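Local structure of aspartate aminotransferase (Rhodobacter sphaeroides, 3NRA) at residues Lys356-Gln361 against Val399-Arg404. The protein probably catalyses the pyridoxal-phosphate-dependent exchange of an amino group between aspartate and 2-oxoglutarate, giving oxaloacetate and glutamate. Numbering follows the deposited sequence.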
ATOM      1  N   LYS B 356      -5.083  30.315  -0.801  1.00 17.11           N
ATOM      2  CA  LYS B 356      -5.685  30.469   0.524  1.00 17.83           C
ATOM      3  C   LYS B 356      -6.906  31.379   0.471  1.00 17.20           C
ATOM      4  O   LYS B 356      -7.929  31.082   1.070  1.00 17.22           O
ATOM      5  CB  LYS B 356      -4.676  31.009   1.509  1.00 19.08           C
ATOM      6  CG  LYS B 356      -3.517  30.034   1.787  1.00 21.76           C
ATOM      7  CD  LYS B 356      -2.445  30.642   2.665  1.00 24.49           C
ATOM      8  CE  LYS B 356      -1.371  29.587   3.034  1.00 29.75           C
ATOM      9  NZ  LYS B 356      -0.577  30.004   4.239  1.00 34.10           N
ATOM     10  N   ILE B 357      -6.803  32.457  -0.302  1.00 17.37           N
ATOM     11  CA  ILE B 357      -7.876  33.432  -0.436  1.00 16.77           C
ATOM     12  C   ILE B 357      -9.115  32.847  -1.155  1.00 16.68           C
ATOM     13  O   ILE B 357     -10.245  33.125  -0.782  1.00 16.49           O
ATOM     14  CB  ILE B 357      -7.329  34.732  -1.136  1.00 17.95           C
ATOM     15  CG1 ILE B 357      -6.517  35.549  -0.121  1.00 16.69           C
ATOM     16  CG2 ILE B 357      -8.441  35.572  -1.731  1.00 16.62           C
ATOM     17  CD1 ILE B 357      -5.691  36.642  -0.715  1.00 18.21           C
ATOM     18  N   LEU B 358      -8.894  31.999  -2.142  1.00 16.68           N
ATOM     19  CA  LEU B 358      -9.995  31.297  -2.813  1.00 17.34           C
ATOM     20  C   LEU B 358     -10.813  30.458  -1.839  1.00 17.59           C
ATOM     21  O   LEU B 358     -12.037  30.431  -1.914  1.00 16.99           O
ATOM     22  CB  LEU B 358      -9.466  30.398  -3.916  1.00 16.63           C
ATOM     23  CG  LEU B 358      -9.052  31.052  -5.200  1.00 17.85           C
ATOM     24  CD1 LEU B 358      -8.519  29.973  -6.157  1.00 15.67           C
ATOM     25  CD2 LEU B 358     -10.236  31.854  -5.854  1.00 14.94           C
ATOM     26  N   ARG B 359     -10.124  29.803  -0.915  1.00 18.61           N
ATOM     27  CA  ARG B 359     -10.763  29.012   0.114  1.00 20.49           C
ATOM     28  C   ARG B 359     -11.471  29.914   1.150  1.00 20.87           C
ATOM     29  O   ARG B 359     -12.643  29.696   1.471  1.00 21.18           O
ATOM     30  CB  ARG B 359      -9.718  28.117   0.797  1.00 21.07           C
ATOM     31  CG  ARG B 359     -10.275  27.206   1.825  1.00 26.06           C
ATOM     32  CD  ARG B 359      -9.371  26.037   2.064  1.00 32.63           C
ATOM     33  NE  ARG B 359      -9.970  25.105   3.038  1.00 38.70           N
ATOM     34  CZ  ARG B 359      -9.642  24.999   4.341  1.00 42.71           C
ATOM     35  NH1 ARG B 359      -8.677  25.757   4.896  1.00 44.66           N
ATOM     36  NH2 ARG B 359     -10.272  24.099   5.098  1.00 43.50           N
ATOM     37  N   LEU B 360     -10.774  30.946   1.611  1.00 21.12           N
ATOM     38  CA  LEU B 360     -11.339  31.907   2.598  1.00 22.29           C
ATOM     39  C   LEU B 360     -12.570  32.666   2.080  1.00 21.94           C
ATOM     40  O   LEU B 360     -13.588  32.746   2.772  1.00 22.62           O
ATOM     41  CB  LEU B 360     -10.281  32.922   3.012  1.00 23.09           C
ATOM     42  CG  LEU B 360     -10.504  33.534   4.380  1.00 27.24           C
ATOM     43  CD1 LEU B 360      -9.972  32.570   5.440  1.00 30.96           C
ATOM     44  CD2 LEU B 360      -9.828  34.922   4.494  1.00 28.86           C
ATOM     45  N   GLN B 361     -12.487  33.192   0.861  1.00 20.25           N
ATOM     46  CA  GLN B 361     -13.510  34.138   0.341  1.00 20.66           C
ATOM     47  C   GLN B 361     -14.495  33.547  -0.700  1.00 20.68           C
ATOM     48  O   GLN B 361     -15.469  34.202  -1.040  1.00 21.77           O
ATOM     49  CB  GLN B 361     -12.807  35.352  -0.275  1.00 20.74           C
ATOM     50  CG  GLN B 361     -11.984  36.165   0.730  1.00 20.44           C
ATOM     51  CD  GLN B 361     -11.696  37.549   0.223  1.00 21.37           C
ATOM     52  OE1 GLN B 361     -11.019  37.726  -0.813  1.00 20.23           O
ATOM     53  NE2 GLN B 361     -12.229  38.552   0.916  1.00 19.49           N
ATOM     54  N   VAL B 399     -13.294  33.488 -10.768  1.00 17.30           N
ATOM     55  CA  VAL B 399     -12.962  34.562 -11.715  1.00 17.28           C
ATOM     56  C   VAL B 399     -13.306  35.944 -11.149  1.00 17.15           C
ATOM     57  O   VAL B 399     -12.515  36.864 -11.305  1.00 17.07           O
ATOM     58  CB  VAL B 399     -13.583  34.362 -13.119  1.00 18.59           C
ATOM     59  CG1 VAL B 399     -13.122  33.010 -13.734  1.00 16.23           C
ATOM     60  CG2 VAL B 399     -15.057  34.471 -13.080  1.00 18.65           C
ATOM     61  N   THR B 400     -14.437  36.056 -10.416  1.00 17.15           N
ATOM     62  CA  THR B 400     -14.773  37.269  -9.632  1.00 16.96           C
ATOM     63  C   THR B 400     -13.592  37.686  -8.701  1.00 17.05           C
ATOM     64  O   THR B 400     -13.182  38.862  -8.690  1.00 16.85           O
ATOM     65  CB  THR B 400     -16.035  37.058  -8.773  1.00 17.71           C
ATOM     66  OG1 THR B 400     -17.139  36.743  -9.609  1.00 18.35           O
ATOM     67  CG2 THR B 400     -16.368  38.321  -7.944  1.00 18.09           C
ATOM     68  N   LEU B 401     -13.015  36.711  -7.996  1.00 16.07           N
ATOM     69  CA  LEU B 401     -11.860  36.976  -7.125  1.00 16.22           C
ATOM     70  C   LEU B 401     -10.586  37.243  -7.898  1.00 16.90           C
ATOM     71  O   LEU B 401      -9.784  38.086  -7.479  1.00 17.57           O
ATOM     72  CB  LEU B 401     -11.641  35.852  -6.105  1.00 14.35           C
ATOM     73  CG  LEU B 401     -12.679  35.829  -4.962  1.00 16.24           C
ATOM     74  CD1 LEU B 401     -12.311  34.848  -3.873  1.00 15.10           C
ATOM     75  CD2 LEU B 401     -12.890  37.210  -4.366  1.00 12.69           C
ATOM     76  N   VAL B 402     -10.395  36.570  -9.032  1.00 17.14           N
ATOM     77  CA  VAL B 402      -9.302  36.950  -9.937  1.00 17.67           C
ATOM     78  C   VAL B 402      -9.421  38.441 -10.357  1.00 18.93           C
ATOM     79  O   VAL B 402      -8.433  39.161 -10.357  1.00 18.65           O
ATOM     80  CB  VAL B 402      -9.215  36.015 -11.154  1.00 17.57           C
ATOM     81  CG1 VAL B 402      -8.283  36.600 -12.240  1.00 16.88           C
ATOM     82  CG2 VAL B 402      -8.726  34.649 -10.707  1.00 15.25           C
ATOM     83  N   GLU B 403     -10.642  38.904 -10.623  1.00 20.07           N
ATOM     84  CA  GLU B 403     -10.858  40.317 -10.963  1.00 22.00           C
ATOM     85  C   GLU B 403     -10.581  41.215  -9.769  1.00 21.54           C
ATOM     86  O   GLU B 403      -9.920  42.251  -9.909  1.00 21.76           O
ATOM     87  CB  GLU B 403     -12.276  40.548 -11.505  1.00 23.18           C
ATOM     88  CG  GLU B 403     -12.546  39.773 -12.865  1.00 28.63           C
ATOM     89  CD  GLU B 403     -14.049  39.603 -13.217  1.00 35.71           C
ATOM     90  OE1 GLU B 403     -14.930  40.183 -12.513  1.00 40.40           O
ATOM     91  OE2 GLU B 403     -14.334  38.907 -14.228  1.00 38.74           O
ATOM     92  N   ARG B 404     -11.030  40.797  -8.585  1.00 20.99           N
ATOM     93  CA  ARG B 404     -10.869  41.610  -7.364  1.00 20.15           C
ATOM     94  C   ARG B 404      -9.388  41.819  -7.001  1.00 19.56           C
ATOM     95  O   ARG B 404      -9.024  42.877  -6.480  1.00 18.84           O
ATOM     96  CB  ARG B 404     -11.617  40.971  -6.173  1.00 20.00           C
ATOM     97  CG  ARG B 404     -11.840  41.935  -4.991  1.00 20.89           C
ATOM     98  CD  ARG B 404     -12.371  41.220  -3.766  1.00 18.50           C
ATOM     99  NE  ARG B 404     -13.746  40.795  -3.954  1.00 20.34           N
ATOM    100  CZ  ARG B 404     -14.497  40.195  -3.022  1.00 22.86           C
ATOM    101  NH1 ARG B 404     -14.016  39.962  -1.804  1.00 23.64           N
ATOM    102  NH2 ARG B 404     -15.741  39.814  -3.317  1.00 23.30           N
TER
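Gln-361 NE2 donates to the carbonyl O of Arg-33 and lies 3.5 Å from Arg-404 NH1. The other end of the amide, OE1, is hydrogen-bonded to the hydroxyl of Tyr-405. Arg-404 sends NH1 to the carbonyl O of Ala-35. The site belongs to the small C-terminal domain of an aminotransferase of class I, where helix 351-362 packs against the end of helix 388-404. The short segments cross at 118°, with axes 10.8 Å apart.

NE2 of Gln-361 sits at the guanidinium edge of Arg-404, near its plane. The amide itself is turned almost perpendicular, 86° from the guanidinium. Both nitrogens are donors, so this is a contact and not a bond; each has its acceptor elsewhere.

Leu-401 fills the middle of the interface. Its CD1 reaches 3.7 Å from Gln-361 CB and 4.1 Å from Leu-358 CD2. Leu-358 and Leu-401 run past each other in opposite directions. Ile-357 CG2 is a looser neighbour of the same methyl, and Phe-354 adds to the apolar cover. With an alanine at Gln-361, the Arg-33 carbonyl and the Tyr-405 hydroxyl are likely to lose their amide partner, and a gap would probably open beside Arg-404.

With CG anti to its backbone N and a bend at chi3 (-71°), the Arg-404 chain lays one guanidinium face over Leu-401, whose CD2 lies 3.6 Å from the plane and over its centre.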